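Local coordinates for translation initiation factor eIF2B subunit gamma (Schizosaccharomyces pombe, PDB 5B04), which acts as a component of the eIF2B complex, which catalyses the exchange of GDP for GTP on the gamma subunit of eIF2, at residues E[171-176]-E[322-327]; E[73-78]-E[149-154]. The protein carries 3 engineered substitutions. All blocks are in the same frame, centred on the assembly; numbering follows the deposited sequence.

Interaction 1: residues E[171-176]-E[322-327]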
ATOM      1  N   LEU E 171      16.904 -27.314 -46.386  1.00 75.04           N
ATOM      2  CA  LEU E 171      16.970 -28.036 -45.122  1.00 73.43           C
ATOM      3  C   LEU E 171      17.067 -29.535 -45.377  1.00 83.10           C
ATOM      4  O   LEU E 171      16.204 -30.120 -46.031  1.00 84.66           O
ATOM      5  CB  LEU E 171      15.749 -27.725 -44.255  1.00 62.95           C
ATOM      6  CG  LEU E 171      15.603 -28.567 -42.985  1.00 68.39           C
ATOM      7  CD1 LEU E 171      16.647 -28.182 -41.949  1.00 74.52           C
ATOM      8  CD2 LEU E 171      14.205 -28.432 -42.417  1.00 58.84           C
ATOM      9  N   ALA E 172      18.125 -30.151 -44.860  1.00 77.38           N
ATOM     10  CA  ALA E 172      18.340 -31.579 -45.050  1.00 71.76           C
ATOM     11  C   ALA E 172      18.262 -32.331 -43.728  1.00 68.09           C
ATOM     12  O   ALA E 172      18.832 -31.905 -42.725  1.00 70.74           O
ATOM     13  CB  ALA E 172      19.679 -31.826 -45.716  1.00 67.66           C
ATOM     14  N   VAL E 173      17.553 -33.454 -43.736  1.00 63.20           N
ATOM     15  CA  VAL E 173      17.399 -34.265 -42.538  1.00 52.69           C
ATOM     16  C   VAL E 173      18.476 -35.340 -42.459  1.00 59.31           C
ATOM     17  O   VAL E 173      18.754 -36.030 -43.440  1.00 71.73           O
ATOM     18  CB  VAL E 173      16.010 -34.932 -42.487  1.00 61.44           C
ATOM     19  CG1 VAL E 173      15.854 -35.746 -41.211  1.00 55.94           C
ATOM     20  CG2 VAL E 173      14.917 -33.881 -42.587  1.00 63.60           C
ATOM     21  N   TYR E 174      19.087 -35.467 -41.286  1.00 70.11           N
ATOM     22  CA  TYR E 174      20.057 -36.525 -41.035  1.00 64.48           C
ATOM     23  C   TYR E 174      19.608 -37.358 -39.841  1.00 67.82           C
ATOM     24  O   TYR E 174      18.664 -36.989 -39.143  1.00 67.64           O
ATOM     25  CB  TYR E 174      21.449 -35.938 -40.802  1.00 56.81           C
ATOM     26  CG  TYR E 174      22.038 -35.287 -42.032  1.00 74.29           C
ATOM     27  CD1 TYR E 174      21.785 -33.953 -42.325  1.00 78.56           C
ATOM     28  CD2 TYR E 174      22.839 -36.009 -42.907  1.00 82.72           C
ATOM     29  CE1 TYR E 174      22.319 -33.355 -43.451  1.00 74.11           C
ATOM     30  CE2 TYR E 174      23.376 -35.420 -44.034  1.00 81.29           C
ATOM     31  CZ  TYR E 174      23.115 -34.094 -44.302  1.00 73.64           C
ATOM     32  OH  TYR E 174      23.649 -33.504 -45.424  1.00 92.56           O
ATOM     33  N   SER E 175      20.283 -38.478 -39.608  1.00 74.58           N
ATOM     34  CA  SER E 175      19.843 -39.421 -38.585  1.00 78.67           C
ATOM     35  C   SER E 175      20.924 -40.436 -38.227  1.00 82.62           C
ATOM     36  O   SER E 175      21.834 -40.682 -39.019  1.00 80.14           O
ATOM     37  CB  SER E 175      18.588 -40.150 -39.064  1.00 71.92           C
ATOM     38  OG  SER E 175      18.837 -40.849 -40.271  1.00 80.80           O
ATOM     39  N   PRO E 176      20.829 -41.030 -37.024  1.00 80.30           N
ATOM     40  CA  PRO E 176      21.738 -42.115 -36.642  1.00 68.32           C
ATOM     41  C   PRO E 176      21.628 -43.300 -37.595  1.00 80.57           C
ATOM     42  O   PRO E 176      20.518 -43.719 -37.923  1.00 86.68           O
ATOM     43  CB  PRO E 176      21.259 -42.499 -35.238  1.00 79.48           C
ATOM     44  CG  PRO E 176      20.570 -41.284 -34.726  1.00 79.46           C
ATOM     45  CD  PRO E 176      19.927 -40.653 -35.921  1.00 80.29           C
ATOM     46  N   ARG E 322      14.789 -41.179 -33.300  1.00130.25           N
ATOM     47  CA  ARG E 322      14.385 -42.497 -33.799  1.00111.01           C
ATOM     48  C   ARG E 322      13.591 -42.532 -35.085  1.00 91.32           C
ATOM     49  O   ARG E 322      13.064 -41.532 -35.539  1.00 96.07           O
ATOM     50  CB  ARG E 322      13.786 -43.339 -32.672  1.00 87.65           C
ATOM     51  CG  ARG E 322      14.751 -43.711 -31.574  1.00 93.74           C
ATOM     52  CD  ARG E 322      14.067 -44.577 -30.546  1.00130.35           C
ATOM     53  NE  ARG E 322      14.944 -44.899 -29.438  1.00159.41           N
ATOM     54  CZ  ARG E 322      14.558 -45.547 -28.350  1.00146.01           C
ATOM     55  NH1 ARG E 322      13.314 -45.971 -28.249  1.00142.19           N
ATOM     56  NH2 ARG E 322      15.424 -45.807 -27.389  1.00124.17           N
ATOM     57  N   ALA E 323      13.474 -43.739 -35.612  1.00 85.76           N
ATOM     58  CA  ALA E 323      12.590 -44.092 -36.703  1.00 83.91           C
ATOM     59  C   ALA E 323      12.787 -43.635 -38.119  1.00 76.84           C
ATOM     60  O   ALA E 323      12.042 -44.071 -38.972  1.00 76.30           O
ATOM     61  CB  ALA E 323      11.188 -43.751 -36.243  1.00 78.11           C
ATOM     62  N   ASN E 324      13.780 -42.800 -38.396  1.00 76.96           N
ATOM     63  CA  ASN E 324      13.980 -42.378 -39.778  1.00 70.38           C
ATOM     64  C   ASN E 324      15.316 -42.619 -40.456  1.00 70.06           C
ATOM     65  O   ASN E 324      16.315 -41.999 -40.170  1.00 73.32           O
ATOM     66  CB  ASN E 324      13.390 -40.973 -40.007  1.00 76.74           C
ATOM     67  CG  ASN E 324      14.402 -39.929 -40.410  1.00 67.44           C
ATOM     68  OD1 ASN E 324      15.126 -40.086 -41.369  1.00 84.42           O
ATOM     69  ND2 ASN E 324      14.435 -38.853 -39.683  1.00 80.10           N
ATOM     70  N   ASN E 325      15.233 -43.452 -41.460  1.00 75.56           N
ATOM     71  CA  ASN E 325      16.268 -43.684 -42.470  1.00 80.08           C
ATOM     72  C   ASN E 325      15.689 -44.337 -43.726  1.00 73.01           C
ATOM     73  O   ASN E 325      14.475 -44.332 -43.926  1.00 74.04           O
ATOM     74  CB  ASN E 325      17.405 -44.539 -41.905  1.00 91.14           C
ATOM     75  CG  ASN E 325      18.627 -43.711 -41.536  1.00113.11           C
ATOM     76  OD1 ASN E 325      18.888 -42.669 -42.139  1.00107.68           O
ATOM     77  ND2 ASN E 325      19.377 -44.170 -40.542  1.00 99.72           N
ATOM     78  N   LEU E 326      16.560 -44.740 -44.639  1.00 78.00           N
ATOM     79  CA  LEU E 326      16.112 -45.233 -45.930  1.00 83.07           C
ATOM     80  C   LEU E 326      16.794 -46.497 -46.359  1.00 73.19           C
ATOM     81  O   LEU E 326      17.940 -46.721 -46.022  1.00 88.98           O
ATOM     82  CB  LEU E 326      16.280 -44.186 -47.023  1.00 82.25           C
ATOM     83  CG  LEU E 326      17.597 -43.489 -47.321  1.00 79.56           C
ATOM     84  CD1 LEU E 326      18.789 -44.316 -46.905  1.00 98.35           C
ATOM     85  CD2 LEU E 326      17.708 -43.076 -48.776  1.00 66.40           C
ATOM     86  N   PRO E 327      16.008 -47.362 -47.132  1.00 67.53           N
ATOM     87  CA  PRO E 327      16.747 -48.490 -47.667  1.00 92.64           C
ATOM     88  C   PRO E 327      17.120 -48.321 -49.115  1.00 80.72           C
ATOM     89  O   PRO E 327      16.312 -48.534 -49.986  1.00 68.38           O
ATOM     90  CB  PRO E 327      15.745 -49.606 -47.567  1.00 91.58           C
ATOM     91  CG  PRO E 327      14.509 -48.996 -48.026  1.00 60.77           C
ATOM     92  CD  PRO E 327      14.549 -47.576 -47.582  1.00 85.21           C
TER

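Interaction 2: residues E[73-78]-E[149-154]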
ATOM      1  N   LEU E  73       7.025 -47.455 -51.808  1.00 80.78           N
ATOM      2  CA  LEU E  73       6.497 -46.129 -52.107  1.00 75.82           C
ATOM      3  C   LEU E  73       5.437 -45.675 -51.103  1.00 72.46           C
ATOM      4  O   LEU E  73       5.170 -44.481 -50.971  1.00 83.62           O
ATOM      5  CB  LEU E  73       5.912 -46.111 -53.521  1.00 84.71           C
ATOM      6  CG  LEU E  73       5.541 -44.756 -54.124  1.00 76.42           C
ATOM      7  CD1 LEU E  73       6.789 -43.990 -54.536  1.00 76.18           C
ATOM      8  CD2 LEU E  73       4.600 -44.937 -55.302  1.00 90.53           C
ATOM      9  N   HIS E  74       4.841 -46.632 -50.399  1.00 64.41           N
ATOM     10  CA  HIS E  74       3.755 -46.350 -49.463  1.00 64.05           C
ATOM     11  C   HIS E  74       4.149 -45.382 -48.349  1.00 76.02           C
ATOM     12  O   HIS E  74       3.338 -44.568 -47.909  1.00 75.89           O
ATOM     13  CB  HIS E  74       3.244 -47.655 -48.848  1.00 60.08           C
ATOM     14  CG  HIS E  74       2.414 -47.460 -47.617  1.00 72.66           C
ATOM     15  ND1 HIS E  74       2.954 -47.455 -46.349  1.00 66.59           N
ATOM     16  CD2 HIS E  74       1.083 -47.267 -47.459  1.00 83.12           C
ATOM     17  CE1 HIS E  74       1.992 -47.265 -45.464  1.00 66.06           C
ATOM     18  NE2 HIS E  74       0.846 -47.148 -46.112  1.00 81.20           N
ATOM     19  N   TYR E  75       5.396 -45.469 -47.901  1.00 74.57           N
ATOM     20  CA  TYR E  75       5.840 -44.727 -46.723  1.00 70.80           C
ATOM     21  C   TYR E  75       6.196 -43.256 -46.985  1.00 71.93           C
ATOM     22  O   TYR E  75       5.892 -42.402 -46.151  1.00 72.29           O
ATOM     23  CB  TYR E  75       7.021 -45.458 -46.079  1.00 64.32           C
ATOM     24  CG  TYR E  75       6.646 -46.860 -45.669  1.00 63.24           C
ATOM     25  CD1 TYR E  75       5.986 -47.099 -44.471  1.00 59.67           C
ATOM     26  CD2 TYR E  75       6.914 -47.940 -46.497  1.00 69.89           C
ATOM     27  CE1 TYR E  75       5.620 -48.377 -44.101  1.00 51.78           C
ATOM     28  CE2 TYR E  75       6.555 -49.222 -46.136  1.00 71.70           C
ATOM     29  CZ  TYR E  75       5.908 -49.435 -44.939  1.00 62.85           C
ATOM     30  OH  TYR E  75       5.549 -50.715 -44.584  1.00 70.13           O
ATOM     31  N   PRO E  76       6.844 -42.946 -48.123  1.00 59.55           N
ATOM     32  CA  PRO E  76       6.992 -41.512 -48.396  1.00 66.19           C
ATOM     33  C   PRO E  76       5.649 -40.822 -48.624  1.00 70.30           C
ATOM     34  O   PRO E  76       5.450 -39.697 -48.169  1.00 70.46           O
ATOM     35  CB  PRO E  76       7.840 -41.483 -49.670  1.00 64.75           C
ATOM     36  CG  PRO E  76       8.595 -42.758 -49.644  1.00 60.03           C
ATOM     37  CD  PRO E  76       7.662 -43.761 -49.040  1.00 60.20           C
ATOM     38  N   LEU E  77       4.736 -41.501 -49.312  1.00 68.47           N
ATOM     39  CA  LEU E  77       3.437 -40.922 -49.638  1.00 80.02           C
ATOM     40  C   LEU E  77       2.540 -40.810 -48.407  1.00 82.85           C
ATOM     41  O   LEU E  77       1.671 -39.940 -48.341  1.00 80.13           O
ATOM     42  CB  LEU E  77       2.745 -41.752 -50.722  1.00 69.09           C
ATOM     43  CG  LEU E  77       3.520 -41.875 -52.036  1.00 73.86           C
ATOM     44  CD1 LEU E  77       2.685 -42.564 -53.102  1.00 79.65           C
ATOM     45  CD2 LEU E  77       3.989 -40.510 -52.515  1.00 68.10           C
ATOM     46  N   TYR E  78       2.753 -41.691 -47.435  1.00 74.33           N
ATOM     47  CA  TYR E  78       2.002 -41.646 -46.186  1.00 67.94           C
ATOM     48  C   TYR E  78       2.464 -40.469 -45.337  1.00 72.82           C
ATOM     49  O   TYR E  78       1.665 -39.828 -44.656  1.00 75.80           O
ATOM     50  CB  TYR E  78       2.162 -42.957 -45.411  1.00 71.48           C
ATOM     51  CG  TYR E  78       1.380 -43.028 -44.116  1.00 65.77           C
ATOM     52  CD1 TYR E  78       1.942 -42.610 -42.915  1.00 63.73           C
ATOM     53  CD2 TYR E  78       0.085 -43.527 -44.091  1.00 74.05           C
ATOM     54  CE1 TYR E  78       1.234 -42.678 -41.731  1.00 55.00           C
ATOM     55  CE2 TYR E  78      -0.632 -43.600 -42.910  1.00 82.27           C
ATOM     56  CZ  TYR E  78      -0.053 -43.174 -41.733  1.00 74.03           C
ATOM     57  OH  TYR E  78      -0.761 -43.244 -40.555  1.00102.04           O
ATOM     58  N   ASP E 149      12.379 -44.663 -51.160  1.00 74.75           N
ATOM     59  CA  ASP E 149      12.822 -45.533 -50.077  1.00 68.46           C
ATOM     60  C   ASP E 149      12.794 -44.843 -48.716  1.00 78.38           C
ATOM     61  O   ASP E 149      13.001 -45.481 -47.691  1.00 66.81           O
ATOM     62  CB  ASP E 149      14.232 -46.065 -50.364  1.00 61.08           C
ATOM     63  CG  ASP E 149      15.211 -44.967 -50.744  1.00 76.22           C
ATOM     64  OD1 ASP E 149      15.182 -43.887 -50.119  1.00 84.07           O
ATOM     65  OD2 ASP E 149      16.014 -45.190 -51.673  1.00 77.91           O
ATOM     66  N   SER E 150      12.536 -43.540 -48.706  1.00 83.03           N
ATOM     67  CA  SER E 150      12.535 -42.779 -47.460  1.00 63.61           C
ATOM     68  C   SER E 150      11.482 -43.286 -46.470  1.00 68.89           C
ATOM     69  O   SER E 150      10.313 -42.910 -46.549  1.00 62.81           O
ATOM     70  CB  SER E 150      12.308 -41.295 -47.749  1.00 63.79           C
ATOM     71  OG  SER E 150      13.289 -40.796 -48.642  1.00 69.46           O
ATOM     72  N   ILE E 151      11.907 -44.145 -45.546  1.00 72.12           N
ATOM     73  CA  ILE E 151      11.026 -44.633 -44.488  1.00 74.09           C
ATOM     74  C   ILE E 151      11.157 -43.747 -43.257  1.00 71.68           C
ATOM     75  O   ILE E 151      12.139 -43.836 -42.523  1.00 74.20           O
ATOM     76  CB  ILE E 151      11.343 -46.089 -44.091  1.00 66.99           C
ATOM     77  CG1 ILE E 151      11.606 -46.946 -45.330  1.00 58.74           C
ATOM     78  CG2 ILE E 151      10.212 -46.670 -43.252  1.00 67.96           C
ATOM     79  CD1 ILE E 151      10.417 -47.068 -46.256  1.00 77.15           C
ATOM     80  N   VAL E 152      10.164 -42.897 -43.025  1.00 81.11           N
ATOM     81  CA  VAL E 152      10.293 -41.872 -41.999  1.00 80.50           C
ATOM     82  C   VAL E 152       9.145 -41.861 -40.989  1.00 73.56           C
ATOM     83  O   VAL E 152       7.969 -41.843 -41.355  1.00 71.22           O
ATOM     84  CB  VAL E 152      10.419 -40.482 -42.649  1.00 65.88           C
ATOM     85  CG1 VAL E 152      11.753 -40.369 -43.348  1.00 77.72           C
ATOM     86  CG2 VAL E 152       9.299 -40.255 -43.645  1.00 68.51           C
ATOM     87  N   GLY E 153       9.507 -41.883 -39.710  1.00 69.90           N
ATOM     88  CA  GLY E 153       8.539 -41.814 -38.632  1.00 65.71           C
ATOM     89  C   GLY E 153       8.617 -40.468 -37.943  1.00 69.95           C
ATOM     90  O   GLY E 153       7.853 -40.178 -37.021  1.00 63.53           O
ATOM     91  N   LEU E 154       9.559 -39.646 -38.394  1.00 72.39           N
ATOM     92  CA  LEU E 154       9.709 -38.287 -37.898  1.00 69.20           C
ATOM     93  C   LEU E 154       8.460 -37.476 -38.220  1.00 70.37           C
ATOM     94  O   LEU E 154       8.096 -37.337 -39.387  1.00 73.89           O
ATOM     95  CB  LEU E 154      10.948 -37.628 -38.513  1.00 53.31           C
ATOM     96  CG  LEU E 154      11.349 -36.234 -38.028  1.00 63.50           C
ATOM     97  CD1 LEU E 154      11.653 -36.243 -36.539  1.00 71.49           C
ATOM     98  CD2 LEU E 154      12.545 -35.724 -38.819  1.00 52.88           C
TER

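Interaction 1: residues E[171-176]-E[322-327]
The side-chain amide of N325 has the hydroxyl of S175 raised well above one of its faces, with the carbonyl oxygen of P176 displaced less far to the same side. The neighbouring amide of N324 meets the strand through its nitrogen, ND2, which packs 3.7 Å from CG1 of V173; here one polar group simply rests against a methyl, and the two side chains pass at a slant.

S175 is the hub of the contact. Its OG stands between the backbone N and the carbonyl carbon (chi1 59°), and that rotation turns it toward the incoming loop. There it lies 2.8 Å from the backbone O of N324 and 2.6 Å from OD1 of N325. The hydroxyl can donate to the N324 carbonyl, but its single proton has a second acceptor in range. Serine suits this buried place because it is small and carries its hydroxyl on a single CB, which sets OG beside both oxygens.

N325 also looks beyond the two segments, since its OD1 is hydrogen-bonded to OG of S238 on strand 230-245, the antiparallel neighbour of strand 170-176. On the other branch of the amide, ND2 comes to 2.9 Å from O of P176. With a leucine in place of N325, the S238 hydroxyl would probably be left without its mate and S175 would lose one of its two possible acceptors.

V173 belongs to the apolar side of the strand, touching I242, I318 and V159. The chemistry therefore changes along 171-176, from greasy packing at V173 to a buried polar cluster at S175, where the hydroxyl has a backbone carbonyl and an asparagine oxygen close by and N325 is tied to S238, so that the irregular loop 322-327 lies against the sheet by polar contacts.

Interaction 2: residues E[73-78]-E[149-154]
The backbone carbonyl oxygen of S150 lies against the start of helix 74-82, with CG of the P76 ring 3.5 Å away and its CD 3.7 Å away. These are carbon contacts, and the two segments meet without any polar bond between them. Proline fits well here: it has no N-H that would need an acceptor so early in the helix, and its compact ring offers a smooth apolar surface to the loop. Regular helical bonding is under way by Y78, whose N donates to O of H74 at 3.0 Å.

Beside the proline, Y75 makes the main side-chain contact. CD1 of I151 lies 3.6 Å from its CD2 and also brushes CB and CG, meeting the ring obliquely at its inner end. I151 CG1 is anti to the carbonyl carbon (chi1 -42°), and from there the CD1 branch runs on toward the tyrosine. H74 brings its ND1 over the centre of the same ring, 3.5 Å above the plane, on the side away from I151 CD1. A tyrosine serves both needs, a broad apolar ring within and a hydroxyl at the tip that makes a weak hydrogen bond to N of G68.

The loop is steadied from its own side as well: OG of S150 accepts from N of S147, at the end of strand 142-147. D149, whose carboxylate forms a long, weak ion pair with K62, points away from the helix. Strand 142-147, parallel to 39-45 and antiparallel to 230-245, ends in this loop, which packs on helix 74-82; alternating strands and helices of this kind make up the alpha/beta core of the nucleotidyltransferase (GT-A) family domain.

How the interactions relate
The centres of the two interactions lie about 11 Å apart in the nucleotidyltransferase-like domain. They come in series along the chain: interaction 2 joins helix 74-82 to the loop after strand 142-147, and only then does interaction 1 open, tying strand 170-176 to the loop after strand 315-319. Strands 142-147, 170-176 and 315-319 belong to one mixed sheet, and the two loops run next to each other, with a probable hydrogen bond of 3.3 Å from N of N325 to O of I151. Chain that follows the long excursion beyond strand 230-245 is thereby fastened to the domain's earlier half, the loop after strand 315-319 bridging strand 170-176 and the loop packed on helix 74-82.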